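Local structure of multicopper oxidase type 1 (Nitrosomonas europaea, 3G5W) at residues Met249-Asp252 with His257-Asn260; His198-His203 with Gly266-Thr271; Phe5-Glu10 with Pro32-His37; His61-Arg66 with Gly119-Glu124; Ser148-Lys153 with Gly157-Asp162. The protein probably acts as a two-domain laccase-like oxidase, passing electrons from its substrates through a blue copper site to a trinuclear copper cluster. All coordinates share one frame; numbering follows the deposited sequence.

How the contacts relate
From the N terminus, contact 3 closes first, joining strand 2-15 of the first cupredoxin domain to the start of strand 35-39 and the turn leading into it. Contact 4 follows and ties the loop after strand 59-61 to strand 118-124, which is the sheet neighbour of 35-39, so contacts 3 and 4 meet through backbone pairs such as Ile36 with Ile122. Contact 5 folds the loop after strand 137-146 back on itself. In the second domain contact 2 closes a long loop between strands 200-204 and 269-274, and contact 1 is nested inside it. These two touch through Ile250 and Thr270, and their nearest atoms lie about 12 to 16 Å from contacts 3 and 4, across the chain's centre.

Contact 1. Residues Met249-Asp252 with His257-Asn260; sequences MIHD and HTTN. With C2O (Cu-O-Cu linkage), chain P.
Asp252, at the end of strand 247-252, receives the side chain of His257 from the loop that follows. The hydrogen bond runs from His257 ND1 to Asp252 OD2 over 2.6 Å, with an N-H...O angle of 159°. The acceptor lies in the plane of the imidazole, whereas the donor comes to OD2 from above the carboxylate plane; the two flat groups are turned 69° against each other. A torsion that sets Asp252 CG opposite its own N (chi1 -164°) extends the carboxylate toward the loop. Beside this bond the methyl of Thr258 rests on the strand's last carbonyl, with CG2 3.4 Å from Asp252 O.

That same carbonyl has a second role. His251 ND1 donates to Asp252 O at 2.9 Å, the donor standing above the carbonyl plane, and this bond holds the rotation of a ring whose NE2 binds copper CU2 at 2.0 Å. His205 of the same chain and His105 of the second subunit complete the protein ligands of this metal, so the copper lies on a subunit interface, as does the trinuclear centre of other two-domain multicopper oxidases.

Further out, His200 ND1 also binds Asp252 OD2, while OD1 is held by the backbone N of Ala201 and of Val254. His257 in turn is stacked on Tyr167 and bound through NE2 to His198. A buried carboxylate that meets N-H groups from the loop and from strand 200-204 is likely to remain ionised, and it links the end of strand 247-252 to both.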
# COMPACT_ATOMS: atom_id res chain seq x y z
N MET A 249 7.02 21.75 3.48
CA MET A 249 6.96 20.78 2.39
C MET A 249 5.72 19.92 2.48
O MET A 249 5.29 19.54 3.57
CB MET A 249 8.19 19.86 2.41
CG MET A 249 9.52 20.54 2.23
SD MET A 249 9.71 21.61 0.78
CE MET A 249 9.27 20.49 -0.55
N ILE A 250 5.14 19.64 1.32
CA ILE A 250 4.24 18.51 1.16
C ILE A 250 4.75 17.70 -0.03
O ILE A 250 5.02 18.26 -1.09
CB ILE A 250 2.75 18.94 1.02
CG1 ILE A 250 1.93 17.84 0.32
CG2 ILE A 250 2.61 20.27 0.29
CD1 ILE A 250 0.44 18.03 0.48
N HIS A 251 4.93 16.40 0.18
CA HIS A 251 5.55 15.55 -0.83
C HIS A 251 5.24 14.08 -0.63
O HIS A 251 4.86 13.65 0.46
CB HIS A 251 7.08 15.75 -0.83
CG HIS A 251 7.75 15.29 0.42
ND1 HIS A 251 8.34 14.05 0.53
CD2 HIS A 251 7.92 15.88 1.62
CE1 HIS A 251 8.85 13.90 1.74
NE2 HIS A 251 8.61 15.00 2.42
N ASP A 252 5.40 13.31 -1.70
CA ASP A 252 5.33 11.87 -1.64
C ASP A 252 6.55 11.40 -0.86
O ASP A 252 7.68 11.81 -1.15
CB ASP A 252 5.33 11.28 -3.05
CG ASP A 252 4.88 9.83 -3.08
OD1 ASP A 252 4.99 9.12 -2.05
OD2 ASP A 252 4.43 9.40 -4.15
N HIS A 257 9.68 8.71 -5.99
CA HIS A 257 8.67 9.58 -6.60
C HIS A 257 9.02 11.07 -6.50
O HIS A 257 8.20 11.92 -6.86
CB HIS A 257 7.28 9.35 -5.98
CG HIS A 257 6.70 7.99 -6.24
ND1 HIS A 257 5.53 7.56 -5.66
CD2 HIS A 257 7.13 6.97 -7.02
CE1 HIS A 257 5.26 6.33 -6.08
NE2 HIS A 257 6.22 5.95 -6.91
N THR A 258 10.21 11.37 -5.99
CA THR A 258 10.68 12.76 -5.89
C THR A 258 11.86 13.02 -6.83
O THR A 258 12.70 13.90 -6.59
CB THR A 258 11.07 13.14 -4.45
OG1 THR A 258 12.12 12.28 -3.99
CG2 THR A 258 9.87 13.03 -3.51
N THR A 259 11.92 12.26 -7.91
CA THR A 259 12.95 12.44 -8.93
C THR A 259 12.31 12.78 -10.28
O THR A 259 11.21 12.31 -10.59
CB THR A 259 13.86 11.19 -9.07
OG1 THR A 259 13.06 10.02 -9.27
CG2 THR A 259 14.71 10.99 -7.82
N ASN A 260 13.01 13.62 -11.05
CA ASN A 260 12.69 13.90 -12.45
C ASN A 260 13.71 13.17 -13.32
O ASN A 260 14.87 13.57 -13.39
CB ASN A 260 12.78 15.41 -12.74
CG ASN A 260 11.69 16.21 -12.05
OD1 ASN A 260 10.61 15.69 -11.74
ND2 ASN A 260 11.96 17.49 -11.81
CU2 C2O P . 9.62 15.87 3.96
CU3 C2O P . 10.18 11.77 6.80
O1 C2O P . 10.04 13.89 5.16

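Contact 2. Residues His198-His203 with Gly266-Thr271; sequences HVHAIH and GGIMTT. With C1O (Cu-O linkage), chain H; C2O (Cu-O-Cu linkage), chain P.
In the copper-bearing sheet of the second cupredoxin domain, Ile268 spans the central strand 247-252 to meet His200 and Ile202 of strand 200-204. It does so with two branches. The CD1 methyl, at the end of an extended chain (chi2 165°), sits 3.5 Å from His200 ND1 and equally near His200 CE1, approaching the ring obliquely while the two side chains cross at about a right angle. The shorter branch, CG2, meets the terminal methyl of the other isoleucine, with Ile202 CD1 to Ile268 CG2 at 4.0 Å. Ile202 is folded at its second torsion (chi2 -57°), which brings CD1 round toward Ile268 although its CB does not face that way.

Strands 200-204 and 269-274 flank 247-252, one on each side, so these side chains touch above the intervening strand. Leu143, from the sheet that faces them in the beta sandwich, packs on His200, Ile202 and Ile268 alike. The polar side of His200 is engaged as well, ND1 being the atom that also serves Asp252, and His198 C lies over one ring face, toward the rim.

Strand alternation sends His203 to the other side, into the copper site. His203 NE2 binds CU4 at 1.9 Å, and the oxygen O3 on that metal lies in the plane of the imidazole at its edge. His203 CD2 comes within 3.5 Å of O1 of the Cu-O-Cu group. The ring is hydrogen-bonded through ND1 to Asp226 O and stacks on His61 of the second subunit, whose His59 binds the same copper.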
# COMPACT_ATOMS: atom_id res chain seq x y z
N HIS A 198 0.83 3.68 -9.09
CA HIS A 198 1.58 3.42 -7.87
C HIS A 198 0.82 3.91 -6.64
O HIS A 198 -0.03 4.80 -6.72
CB HIS A 198 2.93 4.15 -7.90
CG HIS A 198 3.91 3.61 -8.89
ND1 HIS A 198 5.25 3.94 -8.86
CD2 HIS A 198 3.76 2.76 -9.94
CE1 HIS A 198 5.88 3.32 -9.84
NE2 HIS A 198 4.99 2.60 -10.51
N VAL A 199 1.16 3.31 -5.50
CA VAL A 199 0.78 3.83 -4.19
C VAL A 199 1.63 5.09 -3.92
O VAL A 199 2.81 5.13 -4.26
CB VAL A 199 1.02 2.77 -3.08
CG1 VAL A 199 0.53 3.28 -1.75
CG2 VAL A 199 0.31 1.46 -3.43
N HIS A 200 1.01 6.11 -3.34
CA HIS A 200 1.73 7.32 -2.95
C HIS A 200 1.56 7.50 -1.45
O HIS A 200 0.53 7.11 -0.90
CB HIS A 200 1.17 8.54 -3.69
CG HIS A 200 1.17 8.38 -5.18
ND1 HIS A 200 2.30 8.58 -5.95
CD2 HIS A 200 0.20 8.00 -6.03
CE1 HIS A 200 2.01 8.33 -7.21
NE2 HIS A 200 0.74 7.98 -7.29
N ALA A 201 2.57 8.07 -0.81
CA ALA A 201 2.55 8.33 0.64
C ALA A 201 2.70 9.83 0.90
O ALA A 201 3.82 10.34 1.01
CB ALA A 201 3.67 7.56 1.31
N ILE A 202 1.57 10.54 0.96
CA ILE A 202 1.61 12.00 0.98
C ILE A 202 1.85 12.52 2.39
O ILE A 202 1.00 12.36 3.28
CB ILE A 202 0.34 12.66 0.35
CG1 ILE A 202 0.12 12.18 -1.09
CG2 ILE A 202 0.44 14.19 0.41
CD1 ILE A 202 1.30 12.42 -2.04
N HIS A 203 3.00 13.14 2.57
CA HIS A 203 3.44 13.64 3.86
C HIS A 203 3.45 15.17 3.89
O HIS A 203 3.99 15.81 2.98
CB HIS A 203 4.82 13.05 4.18
CG HIS A 203 5.44 13.63 5.40
ND1 HIS A 203 4.82 13.61 6.63
CD2 HIS A 203 6.61 14.29 5.58
CE1 HIS A 203 5.59 14.22 7.52
NE2 HIS A 203 6.68 14.63 6.91
N GLY A 266 12.57 16.57 -7.46
CA GLY A 266 11.50 16.72 -8.44
C GLY A 266 10.26 15.94 -8.04
O GLY A 266 10.01 15.72 -6.86
N GLY A 267 9.49 15.52 -9.05
CA GLY A 267 8.33 14.66 -8.83
C GLY A 267 7.21 15.28 -8.02
O GLY A 267 6.89 16.47 -8.18
N ILE A 268 6.61 14.45 -7.17
CA ILE A 268 5.41 14.82 -6.40
C ILE A 268 5.80 15.60 -5.14
O ILE A 268 6.11 15.02 -4.09
CB ILE A 268 4.51 13.57 -6.11
CG1 ILE A 268 3.96 13.02 -7.43
CG2 ILE A 268 3.35 13.93 -5.17
CD1 ILE A 268 3.35 11.61 -7.36
N MET A 269 5.80 16.92 -5.27
CA MET A 269 6.33 17.80 -4.25
C MET A 269 5.82 19.23 -4.47
O MET A 269 5.80 19.72 -5.61
CB MET A 269 7.86 17.74 -4.31
CG MET A 269 8.61 18.67 -3.40
SD MET A 269 10.19 17.98 -2.85
CE MET A 269 11.05 17.64 -4.39
N THR A 270 5.39 19.88 -3.39
CA THR A 270 5.18 21.33 -3.39
C THR A 270 5.43 21.89 -1.99
O THR A 270 5.95 21.18 -1.12
CB THR A 270 3.78 21.75 -3.99
OG1 THR A 270 3.75 23.17 -4.17
CG2 THR A 270 2.62 21.34 -3.09
N THR A 271 5.11 23.16 -1.78
CA THR A 271 5.20 23.76 -0.45
C THR A 271 3.90 24.44 -0.04
O THR A 271 3.08 24.79 -0.90
CB THR A 271 6.35 24.80 -0.35
OG1 THR A 271 6.05 25.93 -1.18
CG2 THR A 271 7.67 24.20 -0.78
CU4 C1O H . 8.32 15.23 7.74
O3 C1O H . 7.02 16.34 9.98
CU2 C2O P . 9.62 15.87 3.96
CU3 C2O P . 10.18 11.77 6.80
O1 C2O P . 10.04 13.89 5.16

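Contact 3. Residues Phe5-Glu10 with Pro32-His37; sequences FDLSIE and PAPLIH
Phe5 and Leu7 project from strand 2-15 toward Ile36 and Pro34, closing the inside of the cupredoxin beta sandwich of the first domain: strand 2-15 belongs to one sheet, strand 35-39 to the other. The backbones stay well apart, with 8.9 Å between Phe5 CA and Ile36 CA, and no hydrogen bond links them, so contact is made by side chains alone. The pairing runs in opposite directions along the two segments, Phe5 against Ile36 and Leu7 against Pro34.

The first pair crosses obliquely. One ring carbon does the touching, Phe5 CE2 at 3.8 Å from Ile36 CG2, and the methyl meets the ring neither squarely on its face nor squarely at its edge. Ile36 presents CG2 because this branch is anti to the backbone N, with the longer CG1 branch lying beside N (chi1 -59°). In the second pair the side chains slide past each other in opposite directions: Leu7 CD2 reaches the flank of the proline ring, 3.8 Å from Pro34 CG and 4.0 Å from Pro34 CD.

Neighbouring strands pack round both pairs. Met307 of strand 306-308 touches Phe5, Leu7 and Pro34, while Tyr102 packs on Leu7 and Ile36 and is hydrogen-bonded through its OH to Pro34 O. The blue copper lies about 12 Å from the Leu7 side chain.

On the other side of strand 2-15 the alternate residues are polar, and there Ser8 OG donates to Glu10 OE1 over 2.6 Å, meeting the carboxylate on its anti side, 30° out of plane.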
# COMPACT_ATOMS: atom_id res chain seq x y z
N PHE A 5 -23.23 19.32 -20.09
CA PHE A 5 -21.88 19.69 -20.45
C PHE A 5 -21.44 18.98 -21.73
O PHE A 5 -21.98 17.93 -22.08
CB PHE A 5 -20.90 19.35 -19.32
CG PHE A 5 -21.35 19.77 -17.94
CD1 PHE A 5 -21.58 21.11 -17.65
CD2 PHE A 5 -21.50 18.83 -16.93
CE1 PHE A 5 -21.98 21.50 -16.37
CE2 PHE A 5 -21.89 19.20 -15.65
CZ PHE A 5 -22.13 20.54 -15.36
N ASP A 6 -20.45 19.57 -22.40
CA ASP A 6 -19.84 18.97 -23.59
C ASP A 6 -18.36 18.73 -23.35
O ASP A 6 -17.66 19.60 -22.80
CB ASP A 6 -20.00 19.88 -24.82
CG ASP A 6 -21.44 19.97 -25.33
OD1 ASP A 6 -22.26 19.06 -25.05
OD2 ASP A 6 -21.76 20.95 -26.02
N LEU A 7 -17.87 17.56 -23.76
CA LEU A 7 -16.44 17.28 -23.77
C LEU A 7 -15.99 16.77 -25.13
O LEU A 7 -16.66 15.95 -25.75
CB LEU A 7 -16.07 16.24 -22.71
CG LEU A 7 -16.05 16.64 -21.24
CD1 LEU A 7 -15.79 15.42 -20.37
CD2 LEU A 7 -15.01 17.72 -20.96
N SER A 8 -14.84 17.25 -25.59
CA SER A 8 -14.15 16.66 -26.73
C SER A 8 -12.95 15.89 -26.21
O SER A 8 -12.44 16.18 -25.13
CB SER A 8 -13.70 17.74 -27.71
OG SER A 8 -12.74 18.58 -27.10
N ILE A 9 -12.51 14.89 -26.96
CA ILE A 9 -11.26 14.19 -26.65
C ILE A 9 -10.29 14.54 -27.77
O ILE A 9 -10.57 14.25 -28.93
CB ILE A 9 -11.45 12.65 -26.56
CG1 ILE A 9 -12.73 12.29 -25.78
CG2 ILE A 9 -10.21 11.99 -25.98
CD1 ILE A 9 -13.10 10.81 -25.79
N GLU A 10 -9.17 15.16 -27.43
CA GLU A 10 -8.24 15.68 -28.44
C GLU A 10 -6.82 15.20 -28.22
O GLU A 10 -6.35 15.12 -27.09
CB GLU A 10 -8.26 17.22 -28.44
CG GLU A 10 -9.63 17.84 -28.71
CD GLU A 10 -9.68 19.33 -28.38
OE1 GLU A 10 -10.80 19.86 -28.22
OE2 GLU A 10 -8.62 19.99 -28.27
N PRO A 32 -5.01 18.05 -15.99
CA PRO A 32 -6.24 17.27 -15.82
C PRO A 32 -7.40 17.81 -16.64
O PRO A 32 -7.37 18.97 -17.06
CB PRO A 32 -6.55 17.42 -14.32
CG PRO A 32 -5.72 18.54 -13.84
CD PRO A 32 -4.51 18.57 -14.71
N ALA A 33 -8.40 16.97 -16.86
CA ALA A 33 -9.60 17.34 -17.58
C ALA A 33 -10.39 18.40 -16.81
O ALA A 33 -10.07 18.68 -15.64
CB ALA A 33 -10.45 16.10 -17.81
N PRO A 34 -11.39 19.03 -17.45
CA PRO A 34 -12.22 20.05 -16.80
C PRO A 34 -12.84 19.62 -15.47
O PRO A 34 -13.30 18.49 -15.31
CB PRO A 34 -13.31 20.32 -17.85
CG PRO A 34 -12.60 20.05 -19.16
CD PRO A 34 -11.77 18.83 -18.87
N LEU A 35 -12.83 20.54 -14.51
CA LEU A 35 -13.49 20.33 -13.24
C LEU A 35 -14.99 20.29 -13.47
O LEU A 35 -15.57 21.21 -14.05
CB LEU A 35 -13.15 21.45 -12.25
CG LEU A 35 -14.03 21.56 -10.99
CD1 LEU A 35 -13.79 20.35 -10.05
CD2 LEU A 35 -13.77 22.88 -10.29
N ILE A 36 -15.62 19.20 -13.03
CA ILE A 36 -17.07 19.12 -12.97
C ILE A 36 -17.48 19.27 -11.51
O ILE A 36 -17.15 18.43 -10.66
CB ILE A 36 -17.63 17.81 -13.59
CG1 ILE A 36 -17.21 17.68 -15.06
CG2 ILE A 36 -19.15 17.79 -13.47
CD1 ILE A 36 -17.64 16.37 -15.73
N HIS A 37 -18.19 20.36 -11.23
CA HIS A 37 -18.54 20.73 -9.88
C HIS A 37 -20.05 20.95 -9.80
O HIS A 37 -20.58 21.94 -10.33
CB HIS A 37 -17.75 21.98 -9.49
CG HIS A 37 -17.86 22.35 -8.04
ND1 HIS A 37 -18.20 21.43 -7.06
CD2 HIS A 37 -17.64 23.52 -7.40
CE1 HIS A 37 -18.20 22.04 -5.88
NE2 HIS A 37 -17.87 23.30 -6.06

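Contact 4. Residues His61-Arg66 with Gly119-Glu124; sequences HGMLQR and GPLIVE. With C1O (Cu-O linkage), chain L; C2O (Cu-O-Cu linkage), chain K.
An apolar packing contact sets Met63, in the loop after strand 59-61, against Leu121 and Val123 of strand 118-124 in the first cupredoxin domain. The thioether chain bends at its second and third torsions (chi2 -61°, chi3 95°), which carries its end to the strand although the CB does not aim there. Met63 CG meets Leu121 CD2 at 3.8 Å, and the terminal methyl goes further along, Met63 CE lying 3.8 Å from Val123 CG2 and 4.1 Å from Leu121 CD2. In both pairs the side chains reach toward each other, tip to tip. Leu121 and Val123, two residues apart, present neighbouring methyls on one side of the strand, while Phe92 of strand 87-93 also packs on Met63.

The residues immediately before Met63 belong to the copper centre. His61 ND1 binds CU3 at 2.0 Å, a metal shared with His103 and with His253 of the third subunit, and CU4 stands 3.5 Å above one face of the His61 ring, toward its rim. Gly62 N donates to O3 of the Cu-O group over 3.1 Å in a nearly straight bond, the N-H...O angle being 170°.

Cutting Met63 back to an alanine removes CG, SD and CE, and would probably leave a gap beside Leu121 CD2 and Val123 CG2 where the thioether now packs.

No hydrogen bond joins the two segments, so their association rests on close-packed methyls and methylenes, whereas the directional bonds are spent one and two residues earlier on copper and its oxygen.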
# COMPACT_ATOMS: atom_id res chain seq x y z
N HIS A 61 -16.08 7.52 -11.85
CA HIS A 61 -15.61 6.74 -10.69
C HIS A 61 -16.16 7.30 -9.39
O HIS A 61 -15.78 8.40 -8.97
CB HIS A 61 -14.08 6.74 -10.63
CG HIS A 61 -13.51 5.82 -9.59
ND1 HIS A 61 -12.50 4.93 -9.86
CD2 HIS A 61 -13.84 5.64 -8.29
CE1 HIS A 61 -12.21 4.24 -8.76
NE2 HIS A 61 -13.01 4.66 -7.79
N GLY A 62 -17.02 6.53 -8.75
CA GLY A 62 -17.68 6.95 -7.51
C GLY A 62 -19.16 7.22 -7.71
O GLY A 62 -19.92 7.31 -6.74
N MET A 63 -19.58 7.37 -8.97
CA MET A 63 -20.99 7.52 -9.28
C MET A 63 -21.64 6.14 -9.23
O MET A 63 -21.22 5.23 -9.93
CB MET A 63 -21.21 8.18 -10.65
CG MET A 63 -20.84 9.66 -10.74
SD MET A 63 -21.79 10.73 -9.62
CE MET A 63 -20.68 10.83 -8.22
N LEU A 64 -22.67 6.02 -8.38
CA LEU A 64 -23.40 4.76 -8.18
C LEU A 64 -24.17 4.30 -9.41
O LEU A 64 -24.42 3.11 -9.56
CB LEU A 64 -24.37 4.91 -7.00
CG LEU A 64 -24.09 4.26 -5.63
CD1 LEU A 64 -22.65 3.78 -5.44
CD2 LEU A 64 -24.55 5.17 -4.49
N GLN A 65 -24.54 5.24 -10.28
CA GLN A 65 -25.30 4.94 -11.50
C GLN A 65 -26.57 4.13 -11.19
O GLN A 65 -26.81 3.08 -11.81
CB GLN A 65 -24.42 4.24 -12.55
CG GLN A 65 -23.14 4.97 -12.95
CD GLN A 65 -23.36 6.13 -13.93
OE1 GLN A 65 -22.42 6.84 -14.28
NE2 GLN A 65 -24.60 6.32 -14.35
N ARG A 66 -27.37 4.61 -10.24
CA ARG A 66 -28.58 3.89 -9.83
C ARG A 66 -29.61 3.90 -10.96
O ARG A 66 -30.13 4.95 -11.34
CB ARG A 66 -29.15 4.45 -8.52
CG ARG A 66 -28.16 4.39 -7.36
CD ARG A 66 -28.78 4.86 -6.06
NE ARG A 66 -29.46 3.77 -5.38
CZ ARG A 66 -28.89 2.94 -4.51
NH1 ARG A 66 -27.60 3.08 -4.18
NH2 ARG A 66 -29.60 1.98 -3.95
N GLY A 119 -9.94 13.56 -14.82
CA GLY A 119 -10.25 14.87 -14.23
C GLY A 119 -11.10 14.66 -13.00
O GLY A 119 -11.54 13.54 -12.74
N PRO A 120 -11.32 15.74 -12.24
CA PRO A 120 -12.07 15.65 -10.98
C PRO A 120 -13.58 15.88 -11.11
O PRO A 120 -14.03 16.73 -11.88
CB PRO A 120 -11.42 16.73 -10.12
CG PRO A 120 -11.01 17.80 -11.12
CD PRO A 120 -10.82 17.11 -12.47
N LEU A 121 -14.35 15.11 -10.34
CA LEU A 121 -15.79 15.29 -10.28
C LEU A 121 -16.14 15.57 -8.83
O LEU A 121 -16.15 14.65 -8.00
CB LEU A 121 -16.50 14.05 -10.82
CG LEU A 121 -18.00 13.83 -10.63
CD1 LEU A 121 -18.80 14.98 -11.23
CD2 LEU A 121 -18.41 12.50 -11.25
N ILE A 122 -16.39 16.83 -8.52
CA ILE A 122 -16.67 17.21 -7.13
C ILE A 122 -18.17 17.38 -6.92
O ILE A 122 -18.80 18.27 -7.51
CB ILE A 122 -15.91 18.49 -6.68
CG1 ILE A 122 -14.39 18.36 -6.93
CG2 ILE A 122 -16.21 18.82 -5.21
CD1 ILE A 122 -13.74 17.11 -6.34
N VAL A 123 -18.73 16.50 -6.10
CA VAL A 123 -20.16 16.53 -5.81
C VAL A 123 -20.36 17.09 -4.41
O VAL A 123 -19.98 16.45 -3.42
CB VAL A 123 -20.80 15.12 -5.93
CG1 VAL A 123 -22.30 15.19 -5.74
CG2 VAL A 123 -20.46 14.49 -7.28
N GLU A 124 -20.93 18.28 -4.34
CA GLU A 124 -21.19 18.96 -3.07
C GLU A 124 -22.36 18.30 -2.37
O GLU A 124 -23.38 18.03 -3.00
CB GLU A 124 -21.52 20.44 -3.32
CG GLU A 124 -20.36 21.28 -3.80
CD GLU A 124 -19.32 21.54 -2.72
OE1 GLU A 124 -19.71 21.67 -1.53
OE2 GLU A 124 -18.12 21.63 -3.04
CU4 C1O L . -15.29 2.92 -10.93
O3 C1O L . -17.51 3.62 -9.57
CU2 C2O K . -13.48 0.26 -13.40
CU3 C2O K . -11.56 4.54 -11.58
O1 C2O K . -12.55 1.91 -12.85

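Contact 5. Residues Ser148-Lys153 with Gly157-Asp162; sequences SSWANK and GGIPGD
The short 3-10 turn from Ser148 to Trp150 delivers an indole to Gly157, Ile159 and Asp162. Ser148 starts the turn, its OG hydrogen-bonded to Asp165 OD2. Ser149 follows and places its own OG 3.5 Å above one face of the Trp150 ring.

Gly157 lies on the opposite face in a CH-pi contact: its CA stands 3.3 Å from the centroid of the five-membered ring of Trp150 and almost exactly on the ring normal. At the edge, Trp150 NE1 donates to Asp162 OD1 over 2.7 Å, straight at 178°. That acceptor lies in the indole plane, but NE1 approaches from above the carboxylate plane. Asp162 OD2 takes Ile159 N at 3.0 Å, bracing the type II turn Ile159-Asp162. Trp150 CZ2 touches Ile159 CD1 at 4.1 Å. A leucine in place of Trp150 would probably leave Asp162 OD1 without its indole donor and uncover Gly157.

Both segments belong to the loop between strands 137-146 and 166-169, and Met114 of helix 108-114, which carries copper ligand His111, packs on Trp150 and Asp162. From Trp150 to Lys153 the chain makes a type I turn. Arg115 binds the carbonyls of Trp150 and Ala151, and Asn152 OD1 is hydrogen-bonded to Arg13.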
# COMPACT_ATOMS: atom_id res chain seq x y z
N SER A 148 8.31 7.64 -19.50
CA SER A 148 8.74 8.55 -20.57
C SER A 148 9.13 7.88 -21.90
O SER A 148 9.09 8.53 -22.95
CB SER A 148 9.87 9.48 -20.09
OG SER A 148 11.10 8.78 -19.99
N SER A 149 9.47 6.60 -21.85
CA SER A 149 9.80 5.85 -23.08
C SER A 149 8.62 5.79 -24.05
O SER A 149 8.82 5.58 -25.25
CB SER A 149 10.30 4.45 -22.75
OG SER A 149 9.24 3.62 -22.31
N TRP A 150 7.41 6.00 -23.55
CA TRP A 150 6.21 6.00 -24.40
C TRP A 150 5.64 7.39 -24.66
O TRP A 150 4.56 7.52 -25.26
CB TRP A 150 5.12 5.08 -23.83
CG TRP A 150 5.57 3.66 -23.59
CD1 TRP A 150 5.74 3.05 -22.38
CD2 TRP A 150 5.92 2.69 -24.58
NE1 TRP A 150 6.17 1.76 -22.55
CE2 TRP A 150 6.29 1.51 -23.90
CE3 TRP A 150 5.95 2.70 -25.99
CZ2 TRP A 150 6.69 0.34 -24.57
CZ3 TRP A 150 6.34 1.53 -26.66
CH2 TRP A 150 6.71 0.37 -25.94
N ALA A 151 6.36 8.43 -24.22
CA ALA A 151 5.87 9.81 -24.27
C ALA A 151 5.27 10.15 -25.62
O ALA A 151 4.16 10.68 -25.70
CB ALA A 151 6.99 10.79 -23.92
N ASN A 152 5.99 9.83 -26.69
CA ASN A 152 5.54 10.19 -28.02
C ASN A 152 5.17 9.00 -28.88
O ASN A 152 5.34 9.00 -30.10
CB ASN A 152 6.57 11.11 -28.68
CG ASN A 152 6.56 12.50 -28.06
OD1 ASN A 152 5.52 13.18 -28.03
ND2 ASN A 152 7.70 12.93 -27.54
N LYS A 153 4.61 7.98 -28.23
CA LYS A 153 4.17 6.77 -28.91
C LYS A 153 2.72 6.42 -28.56
O LYS A 153 2.46 5.40 -27.90
CB LYS A 153 5.13 5.61 -28.60
CG LYS A 153 6.50 5.75 -29.27
CD LYS A 153 7.43 4.60 -28.92
CE LYS A 153 8.77 4.73 -29.63
NZ LYS A 153 8.63 4.59 -31.12
N GLY A 157 2.31 1.35 -24.87
CA GLY A 157 2.75 1.56 -23.49
C GLY A 157 1.92 0.87 -22.43
O GLY A 157 0.83 0.38 -22.70
N GLY A 158 2.45 0.84 -21.21
CA GLY A 158 1.75 0.25 -20.07
C GLY A 158 1.88 -1.26 -20.05
O GLY A 158 0.90 -1.97 -19.83
N ILE A 159 3.10 -1.73 -20.27
CA ILE A 159 3.38 -3.17 -20.39
C ILE A 159 4.56 -3.59 -19.51
O ILE A 159 5.36 -2.74 -19.10
CB ILE A 159 3.64 -3.57 -21.88
CG1 ILE A 159 4.84 -2.79 -22.44
CG2 ILE A 159 2.38 -3.35 -22.73
CD1 ILE A 159 5.59 -3.50 -23.58
N PRO A 160 4.69 -4.91 -19.21
CA PRO A 160 5.82 -5.39 -18.43
C PRO A 160 7.17 -4.94 -18.98
O PRO A 160 7.39 -5.00 -20.19
CB PRO A 160 5.68 -6.91 -18.52
CG PRO A 160 4.24 -7.13 -18.65
CD PRO A 160 3.77 -6.01 -19.56
N GLY A 161 8.04 -4.48 -18.09
CA GLY A 161 9.35 -3.94 -18.45
C GLY A 161 9.41 -2.43 -18.44
O GLY A 161 10.49 -1.85 -18.50
N ASP A 162 8.25 -1.78 -18.37
CA ASP A 162 8.18 -0.32 -18.33
C ASP A 162 8.97 0.24 -17.15
O ASP A 162 9.00 -0.34 -16.06
CB ASP A 162 6.73 0.16 -18.24
CG ASP A 162 6.06 0.26 -19.60
OD1 ASP A 162 6.72 -0.00 -20.63
OD2 ASP A 162 4.87 0.60 -19.63